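Local coordinates for protein TarM (Staphylococcus aureus subsp. aureus 21178, PDB 4X7R) that belongs to the GT-B glycosyltransferase superfamily and holds uridine-5'-diphosphate and (2S)-2,3-dihydroxypropyl 2-acetamido-2-deoxy-alpha-D-glucopyranoside between two Rossmann-like domains, at residues Glu10-Lys15 / Asp48-Ala53; Val39-Lys44 / Tyr67-Tyr72; Ala412-Arg417 / Lys469-Ile474. The protein carries 1 engineered substitution. All coordinates share one frame; numbering follows the deposited sequence.

Interactions 1 and 2 share the domain built on the parallel sheet that contains strands 3-7, 36-40 and 66-68, and their centres lie about 12 Å apart. They touch directly: K44 of interaction 2 sends its NZ to E10 OE1 of interaction 1, a salt bridge of 2.6 Å. K15 of interaction 1 lines both the glycan and the uridine-5'-diphosphate pockets, whereas F41 of interaction 2 lines the glycan pocket. Interaction 3 belongs to the other parallel-sheet domain, its centre about 29 Å from that of interaction 1 and about 37 Å from that of interaction 2; its I414 side chain stays about 9 Å from uridine-5'-diphosphate.

Interaction 1 of 3, residues Glu10-Lys15 / Asp48-Ala53; sequences ELDVNK and DEIIKA. With SGN (2-deoxy-6-O-sulfo-2-(sulfoamino)-alpha-D-glucopyranose), chain C.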
loop_
_atom_site.group_PDB
_atom_site.type_symbol
_atom_site.label_atom_id
_atom_site.label_comp_id
_atom_site.label_asym_id
_atom_site.label_seq_id
_atom_site.Cartn_x
_atom_site.Cartn_y
_atom_site.Cartn_z
ATOM N N GLU A 10 6.682 -1.072 0.820
ATOM C CA GLU A 10 6.909 -0.518 -0.520
ATOM C C GLU A 10 5.989 0.644 -0.799
ATOM O O GLU A 10 5.017 0.874 -0.062
ATOM C CB GLU A 10 6.582 -1.596 -1.580
ATOM C CG GLU A 10 5.088 -1.900 -1.736
ATOM C CD GLU A 10 4.699 -2.797 -2.896
ATOM O OE1 GLU A 10 5.129 -2.545 -4.044
ATOM O OE2 GLU A 10 3.888 -3.716 -2.659
ATOM N N LEU A 11 6.269 1.344 -1.906
ATOM C CA LEU A 11 5.441 2.401 -2.482
ATOM C C LEU A 11 5.119 1.960 -3.896
ATOM O O LEU A 11 5.973 1.403 -4.579
ATOM C CB LEU A 11 6.150 3.769 -2.527
ATOM C CG LEU A 11 6.370 4.514 -1.205
ATOM C CD1 LEU A 11 7.022 5.849 -1.466
ATOM C CD2 LEU A 11 5.053 4.695 -0.414
ATOM N N ASP A 12 3.884 2.173 -4.316
ATOM C CA ASP A 12 3.404 1.874 -5.653
ATOM C C ASP A 12 2.241 2.790 -6.022
ATOM O O ASP A 12 1.688 3.458 -5.142
ATOM C CB ASP A 12 3.060 0.375 -5.846
ATOM C CG ASP A 12 3.433 -0.113 -7.243
ATOM O OD1 ASP A 12 3.662 0.737 -8.131
ATOM O OD2 ASP A 12 3.517 -1.338 -7.441
ATOM N N VAL A 13 1.873 2.815 -7.313
ATOM C CA VAL A 13 0.839 3.678 -7.906
ATOM C C VAL A 13 -0.635 3.317 -7.680
ATOM O O VAL A 13 -1.497 4.178 -7.906
ATOM C CB VAL A 13 1.112 4.000 -9.397
ATOM C CG1 VAL A 13 2.419 4.762 -9.563
ATOM C CG2 VAL A 13 1.094 2.732 -10.250
ATOM N N ASN A 14 -0.976 2.079 -7.354
ATOM C CA ASN A 14 -2.436 1.907 -7.213
ATOM C C ASN A 14 -2.814 1.424 -5.813
ATOM O O ASN A 14 -3.510 0.422 -5.666
ATOM C CB ASN A 14 -3.035 1.057 -8.369
ATOM C CG ASN A 14 -3.276 1.741 -9.727
ATOM O OD1 ASN A 14 -3.837 1.123 -10.646
ATOM N ND2 ASN A 14 -2.884 3.010 -9.918
ATOM N N LYS A 15 -2.317 2.136 -4.778
ATOM C CA LYS A 15 -2.504 1.764 -3.370
ATOM C C LYS A 15 -3.671 2.464 -2.646
ATOM O O LYS A 15 -4.310 3.365 -3.192
ATOM C CB LYS A 15 -1.173 1.902 -2.583
ATOM C CG LYS A 15 -0.021 1.026 -3.097
ATOM C CD LYS A 15 -0.135 -0.415 -2.624
ATOM C CE LYS A 15 0.734 -1.371 -3.399
ATOM N NZ LYS A 15 0.215 -1.594 -4.780
ATOM N N ASP A 48 12.476 4.421 -9.770
ATOM C CA ASP A 48 12.572 5.791 -10.278
ATOM C C ASP A 48 11.298 6.172 -11.047
ATOM O O ASP A 48 10.761 7.257 -10.831
ATOM C CB ASP A 48 13.860 5.931 -11.135
ATOM C CG ASP A 48 14.110 7.279 -11.794
ATOM O OD1 ASP A 48 13.800 8.326 -11.159
ATOM O OD2 ASP A 48 14.665 7.294 -12.925
ATOM N N GLU A 49 10.766 5.254 -11.867
ATOM C CA GLU A 49 9.527 5.477 -12.624
ATOM C C GLU A 49 8.270 5.510 -11.743
ATOM O O GLU A 49 7.310 6.212 -12.089
ATOM C CB GLU A 49 9.369 4.453 -13.764
ATOM C CG GLU A 49 10.364 4.599 -14.917
ATOM C CD GLU A 49 10.814 6.000 -15.316
ATOM O OE1 GLU A 49 11.955 6.368 -14.953
ATOM O OE2 GLU A 49 10.052 6.718 -16.007
ATOM N N ILE A 50 8.255 4.732 -10.630
ATOM C CA ILE A 50 7.114 4.680 -9.695
ATOM C C ILE A 50 7.009 6.049 -8.993
ATOM O O ILE A 50 5.932 6.652 -8.973
ATOM C CB ILE A 50 7.238 3.508 -8.670
ATOM C CG1 ILE A 50 7.392 2.090 -9.329
ATOM C CG2 ILE A 50 6.137 3.554 -7.597
ATOM C CD1 ILE A 50 6.218 1.565 -10.182
ATOM N N ILE A 51 8.140 6.535 -8.449
ATOM C CA ILE A 51 8.231 7.812 -7.750
ATOM C C ILE A 51 7.772 9.007 -8.615
ATOM O O ILE A 51 6.893 9.778 -8.177
ATOM C CB ILE A 51 9.616 7.998 -7.071
ATOM C CG1 ILE A 51 9.921 6.863 -6.038
ATOM C CG2 ILE A 51 9.762 9.392 -6.444
ATOM C CD1 ILE A 51 8.732 6.531 -4.960
ATOM N N LYS A 52 8.301 9.107 -9.864
ATOM C CA LYS A 52 7.938 10.151 -10.817
ATOM C C LYS A 52 6.436 10.143 -11.063
ATOM O O LYS A 52 5.823 11.209 -11.043
ATOM C CB LYS A 52 8.670 9.972 -12.167
ATOM C CG LYS A 52 10.165 10.234 -12.148
ATOM C CD LYS A 52 10.731 10.121 -13.564
ATOM C CE LYS A 52 12.226 9.907 -13.623
ATOM N NZ LYS A 52 12.993 11.107 -13.190
ATOM N N ALA A 53 5.836 8.938 -11.264
ATOM C CA ALA A 53 4.400 8.783 -11.512
ATOM C C ALA A 53 3.561 9.257 -10.317
ATOM O O ALA A 53 2.601 9.992 -10.522
ATOM C CB ALA A 53 4.077 7.335 -11.843
HETATM C C1 SGN C . -1.322 -4.818 2.784
HETATM C C2 SGN C . -2.659 -5.132 2.052
HETATM C C3 SGN C . -2.683 -4.541 0.610
HETATM C C4 SGN C . -2.219 -3.070 0.575
HETATM C C5 SGN C . -0.912 -2.870 1.382
HETATM C C6 SGN C . -0.493 -1.403 1.417
HETATM N N2 SGN C . -2.896 -6.583 2.033
HETATM O O3 SGN C . -4.016 -4.606 0.063
HETATM O O4 SGN C . -2.023 -2.633 -0.785
HETATM O O5 SGN C . -1.048 -3.383 2.756
HETATM O O6 SGN C . -1.554 -0.652 2.003
HETATM S S1 SGN C . -4.104 -7.044 3.186
HETATM O O1S SGN C . -5.450 -6.436 2.784
HETATM O O2S SGN C . -3.721 -6.560 4.597
HETATM O O3S SGN C . -4.177 -8.577 3.169
HETATM S S2 SGN C . -2.213 0.488 1.239
HETATM O O4S SGN C . -3.458 0.892 2.044
HETATM O O5S SGN C . -2.629 0.088 -0.174
HETATM O O6S SGN C . -1.187 1.619 1.181
#
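D12 and I50 meet where the loop 10-15 passes closest to helix 47-56, and their side chains run obliquely to one another. The CD1 methyl of I50 reaches D12 OD1 at 3.4 Å, while its CG2 branch lies against L11 O and D12 CA, so one isoleucine covers both a carboxylate oxygen and the loop backbone. That oxygen has a polar partner within the loop: V13 N donates to D12 OD1 over 2.9 Å, approaching on the anti side of the carboxylate and 31° out of its plane. The bond turns the carboxylate back on its own loop, and no hydrogen bond crosses to the helix. Apolar branches complete the joint. L11 CD1 meets I51 CD1 at 3.9 Å where the two side chains pass at a slant, and V13 CG1, anti to the carbonyl carbon (chi1 -62°), rests on A53 CB at 3.8 Å.

Beyond this seam N14 ND2 bonds to V13 O over 2.7 Å, nearly straight at 172° but from above the carbonyl plane. At the ligand end K15 lays its aliphatic chain against SGN: CB comes within 3.3 Å of the sulfate oxygen O5S, and CD packs near the sugar oxygen O4. G16, M18 and T19 give backbone N-H groups to the same sugar, and R326 adds its NH1. The helix thus backs a loop that joins the first strand of a Rossmann-like domain to helix 17-31 and faces the inter-domain cleft of the GT-B fold, with K15 in both the glycan and the uridine-5'-diphosphate pockets.

Interaction 2 of 3, residues Val39-Lys44 / Tyr67-Tyr72; sequences VTFDYK and YNVFEY
Two first torsions bring T40 and N68 together: N68 swings CG opposite its own backbone N (chi1 175°), and T40 sets OG1 between its backbone N and carbonyl carbon (chi1 65°). The side chains then cross at about a right angle, and N68 ND2 donates to T40 OG1 over 2.9 Å at a nearly straight 171°. The same ND2 gives a second bond to D42 O, 2.8 Å long; both acceptors lie close to the amide plane, which fixes its rotation. N68 OD1 faces the other way, taking E71 N at 3.1 Å on a lone pair, with a weak bond from F70 N. One amide therefore caps helix 69-78, with N68 as its N-cap residue, and also ties that helix start to the end of strand 36-40 and the loop after it; a water extends the link from OD1 to K44 N.

Beside it, Y43 turns an edge toward the face of F70, a T-shaped pair with centroids 5.7 Å apart. F70 has D42 O at its own edge, in plane, and V69 CG1 above one face, offset toward the rim. Y43 OH bonds to H152, and F168 stacks on Y43 while meeting F70 edge-to-face. D42 OD2 holds K44 NZ, whose stronger partner is E10, while D42 OD1 takes a bond with Y47 OH.

The strands themselves pair in parallel: T40 N donates to Y67 O over 2.8 Å, and V69 N returns only a weak bond to T40 O. Strands 36-40 and 66-68, joined through helix 47-56, form a beta-alpha-beta unit, the right-handed crossover of Rossmann-like sheets.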
loop_
_atom_site.group_PDB
_atom_site.type_symbol
_atom_site.label_atom_id
_atom_site.label_comp_id
_atom_site.label_asym_id
_atom_site.label_seq_id
_atom_site.Cartn_x
_atom_site.Cartn_y
_atom_site.Cartn_z
ATOM N N VAL A 39 10.785 5.392 4.046
ATOM C CA VAL A 39 11.795 4.317 3.933
ATOM C C VAL A 39 11.059 3.037 3.519
ATOM O O VAL A 39 10.124 2.631 4.209
ATOM C CB VAL A 39 12.595 4.097 5.239
ATOM C CG1 VAL A 39 13.695 3.041 5.039
ATOM C CG2 VAL A 39 13.163 5.417 5.773
ATOM N N THR A 40 11.458 2.432 2.383
ATOM C CA THR A 40 10.900 1.178 1.867
ATOM C C THR A 40 11.967 0.079 1.882
ATOM O O THR A 40 13.159 0.383 1.975
ATOM C CB THR A 40 10.216 1.356 0.515
ATOM O OG1 THR A 40 11.190 1.734 -0.470
ATOM C CG2 THR A 40 9.057 2.349 0.572
ATOM N N PHE A 41 11.531 -1.204 1.813
ATOM C CA PHE A 41 12.423 -2.353 1.921
ATOM C C PHE A 41 12.297 -3.354 0.781
ATOM O O PHE A 41 13.072 -4.291 0.728
ATOM C CB PHE A 41 12.243 -3.040 3.309
ATOM C CG PHE A 41 12.402 -2.081 4.475
ATOM C CD1 PHE A 41 13.665 -1.720 4.935
ATOM C CD2 PHE A 41 11.282 -1.536 5.110
ATOM C CE1 PHE A 41 13.814 -0.812 5.997
ATOM C CE2 PHE A 41 11.429 -0.625 6.160
ATOM C CZ PHE A 41 12.696 -0.260 6.595
ATOM N N ASP A 42 11.372 -3.150 -0.156
ATOM C CA ASP A 42 11.231 -4.091 -1.257
ATOM C C ASP A 42 12.230 -3.786 -2.382
ATOM O O ASP A 42 12.844 -2.710 -2.436
ATOM C CB ASP A 42 9.795 -4.017 -1.832
ATOM C CG ASP A 42 9.519 -2.685 -2.499
ATOM O OD1 ASP A 42 9.907 -1.643 -1.928
ATOM O OD2 ASP A 42 8.894 -2.682 -3.581
ATOM N N TYR A 43 12.282 -4.704 -3.336
ATOM C CA TYR A 43 13.113 -4.602 -4.505
ATOM C C TYR A 43 12.223 -4.358 -5.712
ATOM O O TYR A 43 11.299 -5.127 -5.977
ATOM C CB TYR A 43 13.937 -5.910 -4.713
ATOM C CG TYR A 43 14.753 -5.823 -5.984
ATOM C CD1 TYR A 43 15.913 -5.056 -6.037
ATOM C CD2 TYR A 43 14.299 -6.409 -7.165
ATOM C CE1 TYR A 43 16.640 -4.931 -7.218
ATOM C CE2 TYR A 43 15.002 -6.273 -8.357
ATOM C CZ TYR A 43 16.180 -5.547 -8.377
ATOM O OH TYR A 43 16.843 -5.378 -9.564
ATOM N N LYS A 44 12.516 -3.309 -6.453
ATOM C CA LYS A 44 11.870 -3.028 -7.738
ATOM C C LYS A 44 13.005 -2.664 -8.684
ATOM O O LYS A 44 13.955 -2.006 -8.263
ATOM C CB LYS A 44 10.875 -1.851 -7.657
ATOM C CG LYS A 44 9.537 -2.213 -7.030
ATOM C CD LYS A 44 8.501 -1.100 -7.272
ATOM C CE LYS A 44 7.151 -1.457 -6.673
ATOM N NZ LYS A 44 7.128 -1.268 -5.199
ATOM N N TYR A 67 13.650 6.623 0.586
ATOM C CA TYR A 67 14.906 5.912 0.833
ATOM C C TYR A 67 14.560 4.410 0.733
ATOM O O TYR A 67 13.616 3.963 1.367
ATOM C CB TYR A 67 15.440 6.207 2.229
ATOM C CG TYR A 67 15.849 7.643 2.410
ATOM C CD1 TYR A 67 17.046 8.123 1.869
ATOM C CD2 TYR A 67 15.064 8.525 3.153
ATOM C CE1 TYR A 67 17.450 9.451 2.065
ATOM C CE2 TYR A 67 15.459 9.850 3.355
ATOM C CZ TYR A 67 16.641 10.313 2.795
ATOM O OH TYR A 67 17.033 11.604 2.999
ATOM N N ASN A 68 15.268 3.658 -0.107
ATOM C CA ASN A 68 15.036 2.233 -0.274
ATOM C C ASN A 68 16.363 1.471 -0.019
ATOM O O ASN A 68 17.418 1.927 -0.445
ATOM C CB ASN A 68 14.433 1.942 -1.647
ATOM C CG ASN A 68 14.273 0.464 -1.930
ATOM O OD1 ASN A 68 15.170 -0.205 -2.481
ATOM N ND2 ASN A 68 13.146 -0.088 -1.509
ATOM N N VAL A 69 16.301 0.353 0.713
ATOM C CA VAL A 69 17.466 -0.477 1.088
ATOM C C VAL A 69 18.299 -0.931 -0.132
ATOM O O VAL A 69 19.507 -0.808 -0.089
ATOM C CB VAL A 69 17.081 -1.661 2.046
ATOM C CG1 VAL A 69 16.086 -2.626 1.395
ATOM C CG2 VAL A 69 18.327 -2.409 2.536
ATOM N N PHE A 70 17.658 -1.469 -1.197
ATOM C CA PHE A 70 18.371 -1.909 -2.406
ATOM C C PHE A 70 18.924 -0.732 -3.168
ATOM O O PHE A 70 20.077 -0.790 -3.586
ATOM C CB PHE A 70 17.521 -2.840 -3.286
ATOM C CG PHE A 70 17.144 -4.080 -2.515
ATOM C CD1 PHE A 70 18.113 -5.015 -2.148
ATOM C CD2 PHE A 70 15.849 -4.244 -2.025
ATOM C CE1 PHE A 70 17.779 -6.120 -1.357
ATOM C CE2 PHE A 70 15.510 -5.362 -1.250
ATOM C CZ PHE A 70 16.468 -6.297 -0.931
ATOM N N GLU A 71 18.152 0.377 -3.257
ATOM C CA GLU A 71 18.586 1.612 -3.941
ATOM C C GLU A 71 19.823 2.226 -3.311
ATOM O O GLU A 71 20.673 2.718 -4.032
ATOM C CB GLU A 71 17.451 2.660 -3.992
ATOM C CG GLU A 71 16.310 2.248 -4.906
ATOM C CD GLU A 71 16.607 2.227 -6.395
ATOM O OE1 GLU A 71 17.356 3.112 -6.869
ATOM O OE2 GLU A 71 16.070 1.335 -7.091
ATOM N N TYR A 72 19.918 2.195 -1.978
ATOM C CA TYR A 72 21.056 2.718 -1.225
ATOM C C TYR A 72 22.355 1.981 -1.625
ATOM O O TYR A 72 23.359 2.632 -1.910
ATOM C CB TYR A 72 20.777 2.560 0.277
ATOM C CG TYR A 72 21.965 2.813 1.181
ATOM C CD1 TYR A 72 22.391 4.112 1.459
ATOM C CD2 TYR A 72 22.631 1.760 1.799
ATOM C CE1 TYR A 72 23.499 4.349 2.278
ATOM C CE2 TYR A 72 23.718 1.986 2.641
ATOM C CZ TYR A 72 24.147 3.283 2.884
ATOM O OH TYR A 72 25.214 3.510 3.719
HETATM O O HOH W 1 14.356 -1.470 -4.962
#

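Interaction 3 of 3, residues Ala412-Arg417 / Lys469-Ile474; sequences AMISKR and KARENI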
loop_
_atom_site.group_PDB
_atom_site.type_symbol
_atom_site.label_atom_id
_atom_site.label_comp_id
_atom_site.label_asym_id
_atom_site.label_seq_id
_atom_site.Cartn_x
_atom_site.Cartn_y
_atom_site.Cartn_z
ATOM N N ALA A 412 -15.181 11.750 1.174
ATOM C CA ALA A 412 -16.530 11.973 0.642
ATOM C C ALA A 412 -17.226 13.094 1.399
ATOM O O ALA A 412 -17.848 13.957 0.786
ATOM C CB ALA A 412 -17.347 10.694 0.736
ATOM N N MET A 413 -17.083 13.106 2.728
ATOM C CA MET A 413 -17.673 14.128 3.595
ATOM C C MET A 413 -17.062 15.499 3.320
ATOM O O MET A 413 -17.796 16.497 3.289
ATOM C CB MET A 413 -17.557 13.722 5.061
ATOM C CG MET A 413 -18.509 12.589 5.409
ATOM S SD MET A 413 -18.331 11.955 7.079
ATOM C CE MET A 413 -18.989 13.308 8.014
ATOM N N ILE A 414 -15.742 15.543 3.051
ATOM C CA ILE A 414 -15.045 16.790 2.669
ATOM C C ILE A 414 -15.641 17.338 1.341
ATOM O O ILE A 414 -15.878 18.539 1.229
ATOM C CB ILE A 414 -13.506 16.616 2.620
ATOM C CG1 ILE A 414 -12.962 16.267 4.011
ATOM C CG2 ILE A 414 -12.792 17.867 2.059
ATOM C CD1 ILE A 414 -11.683 15.549 3.978
ATOM N N SER A 415 -15.976 16.442 0.387
ATOM C CA SER A 415 -16.595 16.842 -0.880
ATOM C C SER A 415 -18.115 16.997 -0.773
ATOM O O SER A 415 -18.795 16.988 -1.795
ATOM C CB SER A 415 -16.207 15.878 -1.995
ATOM O OG SER A 415 -14.865 16.124 -2.377
ATOM N N LYS A 416 -18.649 17.155 0.467
ATOM C CA LYS A 416 -20.090 17.318 0.761
ATOM C C LYS A 416 -20.955 16.148 0.240
ATOM O O LYS A 416 -22.113 16.346 -0.146
ATOM C CB LYS A 416 -20.626 18.677 0.265
ATOM C CG LYS A 416 -20.004 19.905 0.908
ATOM C CD LYS A 416 -20.645 21.159 0.334
ATOM C CE LYS A 416 -20.130 22.419 0.978
ATOM N NZ LYS A 416 -20.614 23.645 0.277
ATOM N N ARG A 417 -20.376 14.931 0.219
ATOM C CA ARG A 417 -21.046 13.701 -0.219
ATOM C C ARG A 417 -21.344 12.891 1.045
ATOM O O ARG A 417 -20.417 12.416 1.700
ATOM C CB ARG A 417 -20.183 12.897 -1.244
ATOM C CG ARG A 417 -19.749 13.688 -2.503
ATOM C CD ARG A 417 -20.854 14.580 -3.042
ATOM N NE ARG A 417 -20.560 15.217 -4.326
ATOM C CZ ARG A 417 -20.743 16.513 -4.580
ATOM N NH1 ARG A 417 -21.136 17.338 -3.619
ATOM N NH2 ARG A 417 -20.511 16.995 -5.792
ATOM N N LYS A 469 -23.301 19.725 6.260
ATOM C CA LYS A 469 -23.003 19.476 7.672
ATOM C C LYS A 469 -21.786 18.529 7.805
ATOM O O LYS A 469 -20.986 18.692 8.728
ATOM C CB LYS A 469 -24.228 18.871 8.380
ATOM C CG LYS A 469 -25.344 19.866 8.694
ATOM C CD LYS A 469 -25.164 20.468 10.090
ATOM C CE LYS A 469 -25.739 21.861 10.205
ATOM N NZ LYS A 469 -25.183 22.595 11.377
ATOM N N ALA A 470 -21.642 17.559 6.861
ATOM C CA ALA A 470 -20.540 16.585 6.829
ATOM C C ALA A 470 -19.173 17.248 6.716
ATOM O O ALA A 470 -18.297 16.938 7.526
ATOM C CB ALA A 470 -20.745 15.567 5.714
ATOM N N ARG A 471 -19.007 18.189 5.755
ATOM C CA ARG A 471 -17.740 18.931 5.531
ATOM C C ARG A 471 -17.420 19.784 6.765
ATOM O O ARG A 471 -16.292 19.760 7.254
ATOM C CB ARG A 471 -17.803 19.768 4.232
ATOM C CG ARG A 471 -16.953 21.040 4.240
ATOM C CD ARG A 471 -16.972 21.803 2.928
ATOM N NE ARG A 471 -15.998 21.208 2.029
ATOM C CZ ARG A 471 -14.789 21.698 1.791
ATOM N NH1 ARG A 471 -14.428 22.874 2.293
ATOM N NH2 ARG A 471 -13.945 21.037 1.014
ATOM N N GLU A 472 -18.443 20.481 7.287
ATOM C CA GLU A 472 -18.399 21.300 8.488
ATOM C C GLU A 472 -17.895 20.487 9.689
ATOM O O GLU A 472 -17.061 20.984 10.446
ATOM C CB GLU A 472 -19.809 21.792 8.788
ATOM C CG GLU A 472 -19.948 23.289 8.914
ATOM C CD GLU A 472 -21.393 23.746 8.989
ATOM O OE1 GLU A 472 -22.107 23.356 9.945
ATOM O OE2 GLU A 472 -21.813 24.499 8.082
ATOM N N ASN A 473 -18.399 19.234 9.858
ATOM C CA ASN A 473 -18.008 18.341 10.951
ATOM C C ASN A 473 -16.563 17.904 10.831
ATOM O O ASN A 473 -15.883 17.815 11.847
ATOM C CB ASN A 473 -18.930 17.116 11.049
ATOM C CG ASN A 473 -18.851 16.430 12.405
ATOM O OD1 ASN A 473 -18.879 17.065 13.463
ATOM N ND2 ASN A 473 -18.757 15.125 12.418
ATOM N N ILE A 474 -16.078 17.655 9.596
ATOM C CA ILE A 474 -14.676 17.246 9.372
ATOM C C ILE A 474 -13.728 18.399 9.685
ATOM O O ILE A 474 -12.735 18.211 10.395
ATOM C CB ILE A 474 -14.418 16.604 7.962
ATOM C CG1 ILE A 474 -15.335 15.370 7.693
ATOM C CG2 ILE A 474 -12.933 16.266 7.745
ATOM C CD1 ILE A 474 -15.368 14.251 8.778
#
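R471 turns two of its donors, NE and NH2, on a single backbone oxygen left at the end of helix 407-414: its guanidinium meets I414 O edge-on. NE carries the main bond, 2.8 Å long, with the oxygen near the guanidinium plane and NE lying in the carbonyl plane. NH2 adds a weak bond to I414 O at 3.2 Å, its angle only 132°. The bend at chi3 (-83°) turns the head of an otherwise extended chain onto that oxygen, and NH2 also lies 3.5 Å from I414 CG2. A second backbone oxygen, that of H309, accepts from NH2, so the arginine links two carbonyls on separate parts of the chain. K416 runs obliquely past the same side chain, its CE packing against R471 CD at 3.8 Å, an aliphatic touch between two residues that probably both carry a positive charge.

The helix ends in a Schellman motif: R417 N bonds to A412 O, K416 N bonds to M413 O, and K416 takes positive phi as the C-prime residue. Both helices belong to the C-terminal half of the GT-B fold, where the group 1 glycosyltransferase family is recognised, and helix 460-477 lies beside the last turn of helix 407-414.

Apolar packing fills the rest of the interface. M413 folds back at chi3 (71°), which carries CE over A470, 3.7 Å from its CB, while M413 CB sits 3.8 Å from I474 CG1. I474 crosses M413 at about a right angle and crosses I414 in the same way, bringing its CG2 to within 3.7 Å of I414 CG1. F431 of helix 428-431 touches both M413 and I474.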